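Local coordinates for aldehyde dehydrogenase (PDB 6K10), which oxidises 4,4'-diaponeurosporen-4-al to 4,4'-diaponeurosporenoic acid in an NAD-dependent step of staphyloxanthin biosynthesis, at residues V94-Y99 against T103-K108; N87-K92 against Y426-F431; N282-Q285 against G290-V293; L59-V64 against F244-Q249; S41-S46 against K158-E163. The protein carries 1 engineered substitution. One frame throughout, in Å; residues are numbered along the deposited sequence.

Interaction 1 of 5, residues V94-Y99 against T103-K108; sequences VDTPLY and TKSYIK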
# COMPACT_ATOMS: atom_id res chain seq x y z
N VAL A 94 -14.45 1.90 -15.76
CA VAL A 94 -14.04 0.53 -15.49
C VAL A 94 -15.08 -0.41 -16.07
O VAL A 94 -16.28 -0.16 -15.96
CB VAL A 94 -13.86 0.30 -13.97
CG1 VAL A 94 -13.68 -1.18 -13.65
CG2 VAL A 94 -12.69 1.10 -13.44
N ASP A 95 -14.61 -1.50 -16.69
CA ASP A 95 -15.52 -2.47 -17.27
C ASP A 95 -16.47 -3.03 -16.22
O ASP A 95 -16.08 -3.33 -15.09
CB ASP A 95 -14.74 -3.62 -17.91
CG ASP A 95 -15.64 -4.68 -18.51
OD1 ASP A 95 -16.40 -4.36 -19.45
OD2 ASP A 95 -15.61 -5.83 -18.04
N THR A 96 -17.73 -3.16 -16.60
CA THR A 96 -18.74 -3.75 -15.75
C THR A 96 -19.21 -5.06 -16.36
O THR A 96 -19.60 -5.08 -17.54
CB THR A 96 -19.93 -2.80 -15.57
OG1 THR A 96 -19.50 -1.64 -14.85
CG2 THR A 96 -21.04 -3.47 -14.80
N PRO A 97 -19.17 -6.16 -15.62
CA PRO A 97 -19.62 -7.44 -16.18
C PRO A 97 -21.11 -7.41 -16.48
O PRO A 97 -21.88 -6.65 -15.90
CB PRO A 97 -19.29 -8.44 -15.07
CG PRO A 97 -19.23 -7.61 -13.82
CD PRO A 97 -18.69 -6.28 -14.23
N LEU A 98 -21.50 -8.27 -17.43
CA LEU A 98 -22.88 -8.27 -17.92
C LEU A 98 -23.89 -8.43 -16.79
O LEU A 98 -24.92 -7.75 -16.78
CB LEU A 98 -23.07 -9.39 -18.94
CG LEU A 98 -24.52 -9.68 -19.33
CD1 LEU A 98 -25.19 -8.46 -19.96
CD2 LEU A 98 -24.62 -10.89 -20.26
N TYR A 99 -23.61 -9.31 -15.83
CA TYR A 99 -24.60 -9.59 -14.79
C TYR A 99 -24.89 -8.38 -13.92
O TYR A 99 -25.92 -8.36 -13.23
CB TYR A 99 -24.16 -10.78 -13.94
CG TYR A 99 -22.87 -10.59 -13.17
CD1 TYR A 99 -22.87 -10.06 -11.88
CD2 TYR A 99 -21.65 -10.97 -13.71
CE1 TYR A 99 -21.69 -9.90 -11.17
CE2 TYR A 99 -20.47 -10.82 -13.01
CZ TYR A 99 -20.50 -10.28 -11.74
OH TYR A 99 -19.33 -10.12 -11.03
N THR A 103 -25.36 -1.31 -14.49
CA THR A 103 -24.43 -0.57 -13.65
C THR A 103 -23.24 -0.06 -14.46
O THR A 103 -22.73 -0.76 -15.33
CB THR A 103 -23.95 -1.45 -12.49
OG1 THR A 103 -25.08 -1.99 -11.80
CG2 THR A 103 -23.10 -0.66 -11.52
N LYS A 104 -22.83 1.17 -14.17
CA LYS A 104 -21.60 1.75 -14.71
C LYS A 104 -20.59 1.87 -13.58
O LYS A 104 -20.95 2.28 -12.47
CB LYS A 104 -21.86 3.14 -15.32
CG LYS A 104 -22.91 3.18 -16.42
CD LYS A 104 -22.80 2.02 -17.38
CE LYS A 104 -24.04 1.91 -18.25
NZ LYS A 104 -24.11 0.61 -18.97
N SER A 105 -19.34 1.53 -13.85
CA SER A 105 -18.30 1.46 -12.82
C SER A 105 -17.20 2.47 -13.11
O SER A 105 -16.81 2.67 -14.26
CB SER A 105 -17.72 0.05 -12.72
OG SER A 105 -18.74 -0.90 -12.47
N TYR A 106 -16.70 3.10 -12.04
CA TYR A 106 -15.70 4.15 -12.13
C TYR A 106 -14.72 4.06 -10.98
O TYR A 106 -15.00 3.46 -9.94
CB TYR A 106 -16.33 5.55 -12.12
CG TYR A 106 -17.47 5.74 -13.08
CD1 TYR A 106 -17.24 6.14 -14.39
CD2 TYR A 106 -18.78 5.50 -12.69
CE1 TYR A 106 -18.28 6.31 -15.28
CE2 TYR A 106 -19.83 5.67 -13.57
CZ TYR A 106 -19.57 6.07 -14.86
OH TYR A 106 -20.62 6.23 -15.74
N ILE A 107 -13.56 4.68 -11.16
CA ILE A 107 -12.56 4.84 -10.11
C ILE A 107 -12.14 6.30 -10.10
O ILE A 107 -11.55 6.79 -11.06
CB ILE A 107 -11.35 3.93 -10.31
CG1 ILE A 107 -11.76 2.46 -10.18
CG2 ILE A 107 -10.26 4.27 -9.30
CD1 ILE A 107 -10.65 1.47 -10.43
N LYS A 108 -12.46 7.00 -9.01
CA LYS A 108 -12.04 8.37 -8.79
C LYS A 108 -10.68 8.38 -8.10
O LYS A 108 -10.47 7.66 -7.13
CB LYS A 108 -13.08 9.10 -7.93
CG LYS A 108 -12.61 10.39 -7.28
CD LYS A 108 -12.62 11.54 -8.26
CE LYS A 108 -12.48 12.87 -7.53
NZ LYS A 108 -12.76 14.03 -8.42
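Thr96 and Ser105 share a first-torsion setting that keeps each hydroxyl beside its own backbone N and opposite the carbonyl carbon (chi1 -66° and -57°), and this swings the two oxygens into one another's path. Thr96 OG1 and Ser105 OG lie 2.6 Å apart, a short hydroxyl-hydroxyl hydrogen bond. The same setting of Thr96 places its methyl opposite the backbone N, where Thr96 CG2 rests 3.2 Å from Thr103 O.

Farther along, the backbones are tied by Val94 N to Ser105 O, 2.9 Å and nearly straight at 171°. Beyond that bond the contact becomes apolar: Val94 CG2, on the same side as its backbone N, meets Ile107 CG1 at 3.7 Å, the two branched chains crossing aslant. Hydroxyl pair and apolar pair thus flank a single backbone bond.

Asn406 of the second subunit donates its amide to both Ser105 OG and Asp95 O, and Asp95 itself is salt-bridged to Lys408 of that subunit. Ile107 also packs on Pro410 there. A protruding antiparallel pair, strand 92-94 running beside strand 104-118 and gripped by a partner subunit, is typical of the oligomerisation arm of aldehyde dehydrogenases.

Interaction 2 of 5, residues N87-K92 against Y426-F431; sequences NWTKTK and YSFDTF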
# COMPACT_ATOMS: atom_id res chain seq x y z
N ASN A 87 -3.93 12.59 -17.60
CA ASN A 87 -4.02 11.14 -17.74
C ASN A 87 -4.08 10.46 -16.38
O ASN A 87 -4.92 9.58 -16.14
CB ASN A 87 -2.84 10.61 -18.55
CG ASN A 87 -2.92 9.12 -18.83
OD1 ASN A 87 -4.01 8.56 -19.00
ND2 ASN A 87 -1.77 8.46 -18.88
N TRP A 88 -3.18 10.86 -15.47
CA TRP A 88 -3.10 10.20 -14.16
C TRP A 88 -4.34 10.43 -13.32
O TRP A 88 -4.81 9.51 -12.63
CB TRP A 88 -1.87 10.68 -13.39
CG TRP A 88 -0.55 10.34 -14.01
CD1 TRP A 88 -0.32 9.55 -15.09
CD2 TRP A 88 0.74 10.75 -13.54
NE1 TRP A 88 1.02 9.46 -15.34
CE2 TRP A 88 1.70 10.18 -14.40
CE3 TRP A 88 1.18 11.55 -12.48
CZ2 TRP A 88 3.07 10.39 -14.24
CZ3 TRP A 88 2.54 11.76 -12.32
CH2 TRP A 88 3.47 11.18 -13.20
N THR A 89 -4.88 11.65 -13.33
CA THR A 89 -5.93 12.02 -12.38
C THR A 89 -7.34 11.76 -12.89
O THR A 89 -8.27 11.72 -12.07
CB THR A 89 -5.81 13.51 -12.02
OG1 THR A 89 -6.04 14.31 -13.19
CG2 THR A 89 -4.44 13.83 -11.44
N LYS A 90 -7.53 11.59 -14.19
CA LYS A 90 -8.88 11.52 -14.73
C LYS A 90 -9.59 10.25 -14.27
O LYS A 90 -9.00 9.17 -14.23
CB LYS A 90 -8.85 11.63 -16.26
CG LYS A 90 -8.78 10.33 -17.04
CD LYS A 90 -9.01 10.56 -18.54
N THR A 91 -10.85 10.40 -13.87
CA THR A 91 -11.63 9.26 -13.41
C THR A 91 -11.70 8.20 -14.51
O THR A 91 -11.98 8.51 -15.67
CB THR A 91 -13.04 9.71 -13.01
OG1 THR A 91 -12.97 10.56 -11.86
CG2 THR A 91 -13.94 8.52 -12.70
N LYS A 92 -11.43 6.96 -14.14
CA LYS A 92 -11.39 5.85 -15.08
C LYS A 92 -12.75 5.19 -15.21
O LYS A 92 -13.37 4.84 -14.21
CB LYS A 92 -10.36 4.81 -14.65
N TYR A 426 4.05 6.09 -9.82
CA TYR A 426 3.95 5.49 -8.49
C TYR A 426 4.05 6.53 -7.39
O TYR A 426 3.48 6.34 -6.31
CB TYR A 426 5.02 4.41 -8.33
CG TYR A 426 4.90 3.28 -9.33
CD1 TYR A 426 4.00 2.24 -9.12
CD2 TYR A 426 5.66 3.27 -10.49
CE1 TYR A 426 3.87 1.22 -10.04
CE2 TYR A 426 5.54 2.25 -11.41
CZ TYR A 426 4.65 1.23 -11.18
OH TYR A 426 4.53 0.21 -12.10
N SER A 427 4.78 7.62 -7.64
CA SER A 427 4.77 8.73 -6.69
C SER A 427 3.37 9.32 -6.55
O SER A 427 2.91 9.60 -5.44
CB SER A 427 5.76 9.81 -7.14
OG SER A 427 7.10 9.34 -7.06
N PHE A 428 2.68 9.49 -7.68
CA PHE A 428 1.29 9.94 -7.66
C PHE A 428 0.40 8.92 -6.96
O PHE A 428 -0.40 9.27 -6.08
CB PHE A 428 0.81 10.20 -9.09
CG PHE A 428 -0.68 10.35 -9.23
CD1 PHE A 428 -1.27 11.60 -9.14
CD2 PHE A 428 -1.48 9.26 -9.51
CE1 PHE A 428 -2.63 11.75 -9.29
CE2 PHE A 428 -2.84 9.40 -9.66
CZ PHE A 428 -3.42 10.65 -9.55
N ASP A 429 0.51 7.64 -7.35
CA ASP A 429 -0.30 6.59 -6.74
C ASP A 429 -0.15 6.57 -5.22
O ASP A 429 -1.13 6.38 -4.49
CB ASP A 429 0.09 5.23 -7.32
CG ASP A 429 -0.22 5.10 -8.80
OD1 ASP A 429 -1.00 5.93 -9.33
OD2 ASP A 429 0.31 4.17 -9.44
N THR A 430 1.08 6.75 -4.73
CA THR A 430 1.35 6.64 -3.30
C THR A 430 0.52 7.64 -2.50
O THR A 430 0.02 7.31 -1.42
CB THR A 430 2.85 6.82 -3.03
OG1 THR A 430 3.55 5.68 -3.53
CG2 THR A 430 3.13 6.98 -1.54
N PHE A 431 0.35 8.86 -3.02
CA PHE A 431 -0.41 9.90 -2.34
C PHE A 431 -1.84 10.01 -2.86
O PHE A 431 -2.47 11.06 -2.70
CB PHE A 431 0.31 11.24 -2.47
CG PHE A 431 1.67 11.25 -1.81
CD1 PHE A 431 1.78 11.42 -0.44
CD2 PHE A 431 2.82 11.10 -2.56
CE1 PHE A 431 3.02 11.43 0.17
CE2 PHE A 431 4.06 11.12 -1.95
CZ PHE A 431 4.17 11.28 -0.59
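The C-terminal end of helix 63-89 meets the short helix 425-430, with CA of Trp88 and CA of Phe428 7.8 Å apart, close enough for one aromatic side chain from each to fill the gap. This is helix-end packing beside the nucleotide-binding-type sheet of the aldehyde dehydrogenase fold, and no hydrogen bond crosses it.

Phe428 sets its CG opposite the backbone N (chi1 166°), which sends the ring toward the last turn of helix 63-89. There it lies beneath Trp88 CB, which sits 4.0 Å from the ring centroid and almost on the ring normal, a CH-pi contact over one face. The indole runs past in the opposite sense, so that Trp88 CE3 comes back to Phe428 CB at 3.7 Å. The phenyl and five-membered ring planes are oblique, inclined at 47°.

Ala137 and Ala138 of helix 126-138 and Lys109 of strand 104-118 also pack against the phenyl ring, which is buried. Thr89 gives its hydroxyl to Leu85 O in its own helix and turns its methyl to the phenyl: Thr89 CG2 touches Phe428 CE1 at 3.5 Å.

Interaction 3 of 5, residues N282-Q285 against G290-V293; sequences NIQQ and GRIV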
# COMPACT_ATOMS: atom_id res chain seq x y z
N ASN A 282 45.70 9.80 -7.15
CA ASN A 282 45.40 10.51 -5.91
C ASN A 282 43.90 10.83 -5.92
O ASN A 282 43.48 11.89 -6.38
CB ASN A 282 46.25 11.77 -5.76
CG ASN A 282 46.10 12.40 -4.39
OD1 ASN A 282 45.44 11.85 -3.50
ND2 ASN A 282 46.72 13.57 -4.20
N ILE A 283 43.11 9.89 -5.40
CA ILE A 283 41.65 10.01 -5.48
C ILE A 283 41.15 11.20 -4.67
O ILE A 283 40.09 11.77 -4.96
CB ILE A 283 41.00 8.69 -5.04
CG1 ILE A 283 41.45 7.55 -5.95
CG2 ILE A 283 39.48 8.78 -5.05
CD1 ILE A 283 41.03 6.17 -5.49
N GLN A 284 41.91 11.63 -3.65
CA GLN A 284 41.54 12.82 -2.91
C GLN A 284 41.55 14.07 -3.78
O GLN A 284 40.88 15.05 -3.45
CB GLN A 284 42.46 13.02 -1.70
CG GLN A 284 41.93 14.02 -0.68
CD GLN A 284 42.73 14.05 0.60
OE1 GLN A 284 43.49 13.13 0.90
NE2 GLN A 284 42.55 15.12 1.38
N GLN A 285 42.28 14.04 -4.89
CA GLN A 285 42.34 15.17 -5.81
C GLN A 285 41.30 15.09 -6.92
O GLN A 285 41.19 16.03 -7.71
CB GLN A 285 43.74 15.27 -6.43
N GLY A 290 32.96 12.23 -3.95
CA GLY A 290 32.30 12.96 -2.88
C GLY A 290 32.96 12.76 -1.53
O GLY A 290 34.03 12.16 -1.40
N ARG A 291 32.30 13.28 -0.50
CA ARG A 291 32.80 13.27 0.86
C ARG A 291 31.70 12.80 1.82
O ARG A 291 30.52 12.79 1.48
CB ARG A 291 33.30 14.66 1.29
CG ARG A 291 34.43 15.20 0.43
CD ARG A 291 35.70 14.40 0.65
NE ARG A 291 36.85 14.96 -0.06
CZ ARG A 291 37.19 14.65 -1.30
NH1 ARG A 291 36.47 13.77 -1.99
NH2 ARG A 291 38.26 15.20 -1.86
N ILE A 292 32.12 12.44 3.03
CA ILE A 292 31.19 11.94 4.04
C ILE A 292 30.42 13.11 4.65
O ILE A 292 30.96 14.21 4.81
CB ILE A 292 31.95 11.13 5.10
CG1 ILE A 292 32.83 10.07 4.43
CG2 ILE A 292 30.98 10.46 6.07
CD1 ILE A 292 32.07 9.14 3.49
N VAL A 293 29.16 12.87 5.00
CA VAL A 293 28.23 13.96 5.32
C VAL A 293 28.71 14.75 6.53
O VAL A 293 28.69 15.99 6.52
CB VAL A 293 26.81 13.42 5.53
CG1 VAL A 293 26.77 12.35 6.63
CG2 VAL A 293 25.85 14.56 5.85
O HOH W 1 38.15 13.56 -4.43
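Arg291 NH1 has two hydrogen-bonded partners, Gly290 O and a water that leads across to Ile283 O. The first bond, Arg291 NH1 to Gly290 O, measures 3.0 Å at 158°; the carbonyl oxygen lies in the guanidinium plane, although NH1 stands well above the carbonyl plane of Gly290. The second runs to the bridging water, 3.0 Å from Arg291 NH1 and likewise at the guanidinium edge. That water in turn is 2.7 Å from Ile283 O, so it joins the arginine to the 3-10 segment 283-285.

The other terminal nitrogen makes the direct approach. Arg291 NH2 stands 3.1 Å from Gln284 O, which lies near the guanidinium plane. A bend at chi2 (-68°), an extended chi3 and a final quarter-turn at the guanidinium carry the group there from a backbone whose CA atoms stay at least 9.2 Å from those of residues 282-285. Gln284 holds CG opposite its backbone N and then runs out straight, crossing the arginine at about a right angle, with Gln284 CG 4.0 Å from Arg291 NH2. Amide and guanidinium planes are 85° apart, so the two groups do not stack.

Both polar ends have acidic partners: Arg291 NH2 forms a salt bridge with Glu322, while Gln284 NE2 donates to Asp319 and Glu322. Two parts of the loop between helices 264-279 and 295-307 are thus linked across the guanidinium largely through a water and a shared acidic partner; its positive charge is probably balanced by Glu322, while Gly290 O and the water accept from NH1.

Interaction 4 of 5, residues L59-V64 against F244-Q249; sequences LGKNKV and FTNAGQ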
# COMPACT_ATOMS: atom_id res chain seq x y z
N LEU A 59 28.04 17.72 1.08
CA LEU A 59 28.32 16.33 0.70
C LEU A 59 29.50 16.20 -0.25
O LEU A 59 29.78 15.08 -0.71
CB LEU A 59 27.07 15.71 0.06
CG LEU A 59 25.89 15.41 0.99
CD1 LEU A 59 24.66 15.03 0.19
CD2 LEU A 59 26.25 14.30 1.96
N GLY A 60 30.20 17.29 -0.56
CA GLY A 60 31.26 17.23 -1.55
C GLY A 60 30.79 16.79 -2.91
O GLY A 60 31.57 16.24 -3.69
N LYS A 61 29.51 17.03 -3.22
CA LYS A 61 28.91 16.49 -4.43
C LYS A 61 29.23 17.39 -5.62
O LYS A 61 28.85 18.56 -5.65
CB LYS A 61 27.40 16.36 -4.25
CG LYS A 61 26.73 15.48 -5.29
CD LYS A 61 25.29 15.18 -4.91
CE LYS A 61 25.22 14.42 -3.59
NZ LYS A 61 24.05 13.49 -3.53
N ASN A 62 29.93 16.83 -6.60
CA ASN A 62 30.27 17.56 -7.82
C ASN A 62 29.01 17.82 -8.65
O ASN A 62 28.00 17.12 -8.54
CB ASN A 62 31.30 16.78 -8.63
CG ASN A 62 30.74 15.52 -9.26
OD1 ASN A 62 30.09 15.56 -10.30
ND2 ASN A 62 30.99 14.38 -8.61
N LYS A 63 29.09 18.85 -9.49
CA LYS A 63 27.89 19.35 -10.16
C LYS A 63 27.33 18.35 -11.18
O LYS A 63 26.12 18.34 -11.41
CB LYS A 63 28.18 20.69 -10.82
CG LYS A 63 29.23 20.66 -11.91
CD LYS A 63 29.64 22.07 -12.31
N VAL A 64 28.18 17.52 -11.78
CA VAL A 64 27.67 16.50 -12.70
C VAL A 64 26.83 15.49 -11.93
O VAL A 64 25.69 15.18 -12.31
CB VAL A 64 28.83 15.82 -13.45
CG1 VAL A 64 28.31 14.65 -14.28
CG2 VAL A 64 29.55 16.83 -14.34
N PHE A 244 30.57 3.91 -5.66
CA PHE A 244 31.35 5.07 -5.25
C PHE A 244 30.76 6.39 -5.72
O PHE A 244 31.32 7.45 -5.40
CB PHE A 244 32.79 4.89 -5.72
CG PHE A 244 33.46 3.72 -5.08
CD1 PHE A 244 33.81 3.77 -3.73
CD2 PHE A 244 33.69 2.55 -5.78
CE1 PHE A 244 34.40 2.68 -3.12
CE2 PHE A 244 34.29 1.46 -5.17
CZ PHE A 244 34.64 1.53 -3.83
N THR A 245 29.64 6.36 -6.44
CA THR A 245 28.78 7.53 -6.52
C THR A 245 28.34 7.94 -5.12
O THR A 245 27.98 7.09 -4.30
CB THR A 245 27.56 7.22 -7.39
OG1 THR A 245 27.96 7.08 -8.76
CG2 THR A 245 26.51 8.32 -7.28
N ASN A 246 28.40 9.24 -4.84
CA ASN A 246 28.03 9.81 -3.54
C ASN A 246 28.86 9.22 -2.41
O ASN A 246 28.40 9.16 -1.26
CB ASN A 246 26.53 9.64 -3.26
CG ASN A 246 26.00 10.67 -2.29
OD1 ASN A 246 26.53 11.78 -2.18
ND2 ASN A 246 24.94 10.31 -1.57
N ALA A 247 30.07 8.77 -2.72
CA ALA A 247 30.98 8.17 -1.74
C ALA A 247 30.33 7.01 -1.00
O ALA A 247 30.56 6.79 0.19
CB ALA A 247 31.50 9.22 -0.75
N GLY A 248 29.49 6.25 -1.71
CA GLY A 248 28.86 5.09 -1.13
C GLY A 248 27.63 5.36 -0.28
O GLY A 248 27.05 4.41 0.26
N GLN A 249 27.22 6.61 -0.15
CA GLN A 249 26.10 6.97 0.72
C GLN A 249 24.79 6.86 -0.06
O GLN A 249 24.10 7.84 -0.37
CB GLN A 249 26.32 8.37 1.29
CG GLN A 249 27.65 8.47 2.03
CD GLN A 249 28.04 9.89 2.39
OE1 GLN A 249 28.03 10.27 3.56
NE2 GLN A 249 28.40 10.68 1.39
O HOH W 2 29.00 13.04 -2.17
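Lys61 reaches Asn246 through a chain that leaves the backbone with CG opposite N, runs straight through chi2 and then turns at chi3 (-62°). Together with a chi4 that also departs from fully extended, the turn lays the last methylene beside the amide oxygen: Lys61 CE and Lys61 NZ are each 3.3 Å from Asn246 OD1, the nitrogen making only a weak hydrogen bond. A water supplies a firmer link, donating to Asn246 OD1 at 2.8 Å and to Leu59 O at 2.6 Å.

Asn246, in a left-handed backbone conformation, also points CG away from its backbone N (chi1 -155°), toward Lys61. Its ND2 bends back to Gln249 O at 2.9 Å. Gln249 answers with NE2 to Asn246 O, 3.1 Å, the acceptor lying in the plane of the glutamine amide. Since Gln249 N bonds that same oxygen from the opposite face, two donors fix the carbonyl of Asn246. Gln249 NE2 further donates to Arg291 O. This turn lies in the region of the aldehyde dehydrogenase cysteine active-site signature, just ahead of the predicted active-site position, here the engineered Ser251, whose side chain lies about 9 Å from that of Gln249.

Lys61 NZ is mainly held by a salt bridge to Glu70 of helix 63-89, with Asn122 O and the Tyr123 ring as further partners. The contact thus joins the short link between helices 48-59 and 63-89 to the loop that leads from helix 232-244 toward strand 256-260.

Interaction 5 of 5, residues S41-S46 against K158-E163; sequences SKAIKS and KRLINE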
# COMPACT_ATOMS: atom_id res chain seq x y z
N SER A 41 8.98 23.97 -10.69
CA SER A 41 10.04 23.88 -11.69
C SER A 41 10.77 25.21 -11.84
O SER A 41 12.00 25.25 -11.82
CB SER A 41 9.45 23.43 -13.02
OG SER A 41 10.47 23.29 -14.00
N LYS A 42 10.01 26.29 -12.03
CA LYS A 42 10.61 27.62 -12.12
C LYS A 42 11.46 27.92 -10.89
O LYS A 42 12.54 28.52 -10.99
CB LYS A 42 9.51 28.67 -12.28
CG LYS A 42 9.90 30.07 -11.83
CD LYS A 42 8.77 31.06 -12.06
CE LYS A 42 8.92 32.28 -11.17
NZ LYS A 42 7.79 33.24 -11.35
N ALA A 43 10.98 27.50 -9.72
CA ALA A 43 11.68 27.80 -8.48
C ALA A 43 13.00 27.05 -8.38
O ALA A 43 14.01 27.63 -7.95
CB ALA A 43 10.75 27.47 -7.31
N ILE A 44 13.02 25.78 -8.78
CA ILE A 44 14.26 25.00 -8.73
C ILE A 44 15.29 25.59 -9.70
O ILE A 44 16.49 25.65 -9.39
CB ILE A 44 13.97 23.52 -9.04
CG1 ILE A 44 13.11 22.92 -7.93
CG2 ILE A 44 15.27 22.73 -9.21
CD1 ILE A 44 12.63 21.52 -8.22
N LYS A 45 14.84 26.03 -10.87
CA LYS A 45 15.76 26.63 -11.83
C LYS A 45 16.34 27.94 -11.29
O LYS A 45 17.54 28.20 -11.45
CB LYS A 45 15.05 26.88 -13.16
CG LYS A 45 14.71 25.61 -13.92
CD LYS A 45 13.73 25.89 -15.04
CE LYS A 45 13.04 24.62 -15.50
NZ LYS A 45 12.50 24.75 -16.88
N SER A 46 15.50 28.76 -10.65
CA SER A 46 15.99 30.01 -10.09
C SER A 46 17.04 29.76 -9.01
O SER A 46 17.95 30.58 -8.84
CB SER A 46 14.82 30.81 -9.52
OG SER A 46 13.78 30.94 -10.48
N LYS A 158 14.16 25.19 2.30
CA LYS A 158 13.18 26.01 3.02
C LYS A 158 12.99 27.36 2.34
O LYS A 158 11.85 27.82 2.17
CB LYS A 158 13.62 26.20 4.47
CG LYS A 158 12.79 27.21 5.23
CD LYS A 158 12.34 26.68 6.57
CE LYS A 158 11.43 27.66 7.27
NZ LYS A 158 10.00 27.35 7.00
N ARG A 159 14.08 28.01 1.95
CA ARG A 159 13.99 29.28 1.23
C ARG A 159 13.18 29.13 -0.04
O ARG A 159 12.23 29.89 -0.29
CB ARG A 159 15.39 29.80 0.90
CG ARG A 159 16.14 30.43 2.07
CD ARG A 159 17.25 31.34 1.55
NE ARG A 159 18.54 30.66 1.45
CZ ARG A 159 19.24 30.53 0.33
NH1 ARG A 159 20.40 29.89 0.34
NH2 ARG A 159 18.77 31.03 -0.81
N LEU A 160 13.55 28.16 -0.87
CA LEU A 160 12.87 27.90 -2.13
C LEU A 160 11.37 27.73 -1.93
O LEU A 160 10.55 28.36 -2.61
CB LEU A 160 13.48 26.66 -2.79
CG LEU A 160 13.06 26.27 -4.20
CD1 LEU A 160 11.77 25.46 -4.25
CD2 LEU A 160 12.90 27.57 -4.90
N ILE A 161 10.99 26.88 -0.98
CA ILE A 161 9.58 26.58 -0.76
C ILE A 161 8.84 27.81 -0.25
O ILE A 161 7.77 28.17 -0.76
CB ILE A 161 9.43 25.39 0.21
CG1 ILE A 161 9.91 24.10 -0.45
CG2 ILE A 161 8.00 25.28 0.70
CD1 ILE A 161 9.07 23.67 -1.64
N ASN A 162 9.40 28.48 0.76
CA ASN A 162 8.70 29.59 1.39
C ASN A 162 8.52 30.77 0.45
O ASN A 162 7.54 31.51 0.56
CB ASN A 162 9.44 30.04 2.65
CG ASN A 162 9.24 29.09 3.82
OD1 ASN A 162 10.00 29.11 4.78
ND2 ASN A 162 8.21 28.26 3.73
N GLU A 163 9.45 30.98 -0.48
CA GLU A 163 9.33 32.09 -1.41
C GLU A 163 8.51 31.73 -2.64
O GLU A 163 8.26 32.61 -3.48
CB GLU A 163 10.73 32.58 -1.80
CG GLU A 163 11.53 33.03 -0.58
CD GLU A 163 12.72 33.91 -0.92
OE1 GLU A 163 12.58 34.79 -1.78
OE2 GLU A 163 13.78 33.72 -0.29
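Leu160 points its CB toward helix 30-46, and Ala43 answers with its own CB where the two helices come nearest, CA to CA 6.5 Å. Past CB, the chain places CG opposite the backbone N (chi1 -173°), which carries the branch point toward the facing helix; Leu160 CG stands 4.1 Å from Ala43 CB and no nearer to Ala43 O. From there the methyls divide. Leu160 CD1 lies 3.8 Å from Ala43 CB, an ordinary van der Waals distance. Leu160 CD2 is modelled closer still, at 3.2 Å from both Ala43 CB and Ala43 O; the carbon pair is tighter than normally allowed, so the exact position of this methyl is doubtful.

Tyr47 also packs on Leu160, while Ile44 of helix 30-46 turns to Thr74 and Ile78 of helix 63-89. Nearby polar groups find partners away from the interface: Ser46 OG donates to Lys42 O at 2.8 Å, joining Ser46 N from the other face of that carbonyl. Lys158 NZ meets Asn162 OD1 at 2.8 Å along a lone pair and is salt-bridged to Glu171 of strand 170-172.

With no hydrogen bond crossing between segments 41-46 and 158-163, helices 30-46 and 151-164 associate here through apolar burial, and a small alanine lets them approach closely.

The contacts spread over most of the chain. Interactions 3 and 4 lie together, centres about 8 Å apart and probably tied by Arg291 N to Leu59 O, whereas interactions 1 and 3 are about 58 Å apart. Helix 63-89 connects interaction 4 near its start with interaction 2 at its end, and residues 92 and 107 then link interaction 2 to the arm of interaction 1. Interaction 5 sits about 23 Å from interaction 4, centre to centre. Along the sequence, interaction 1 falls within the spans bridged by interactions 2, 4 and 5; these three cross one another and so interlock, and 4 and 5 close before 3 opens. Interactions 1 and 4, on opposite sides of the chain's centre, both touch the second subunit.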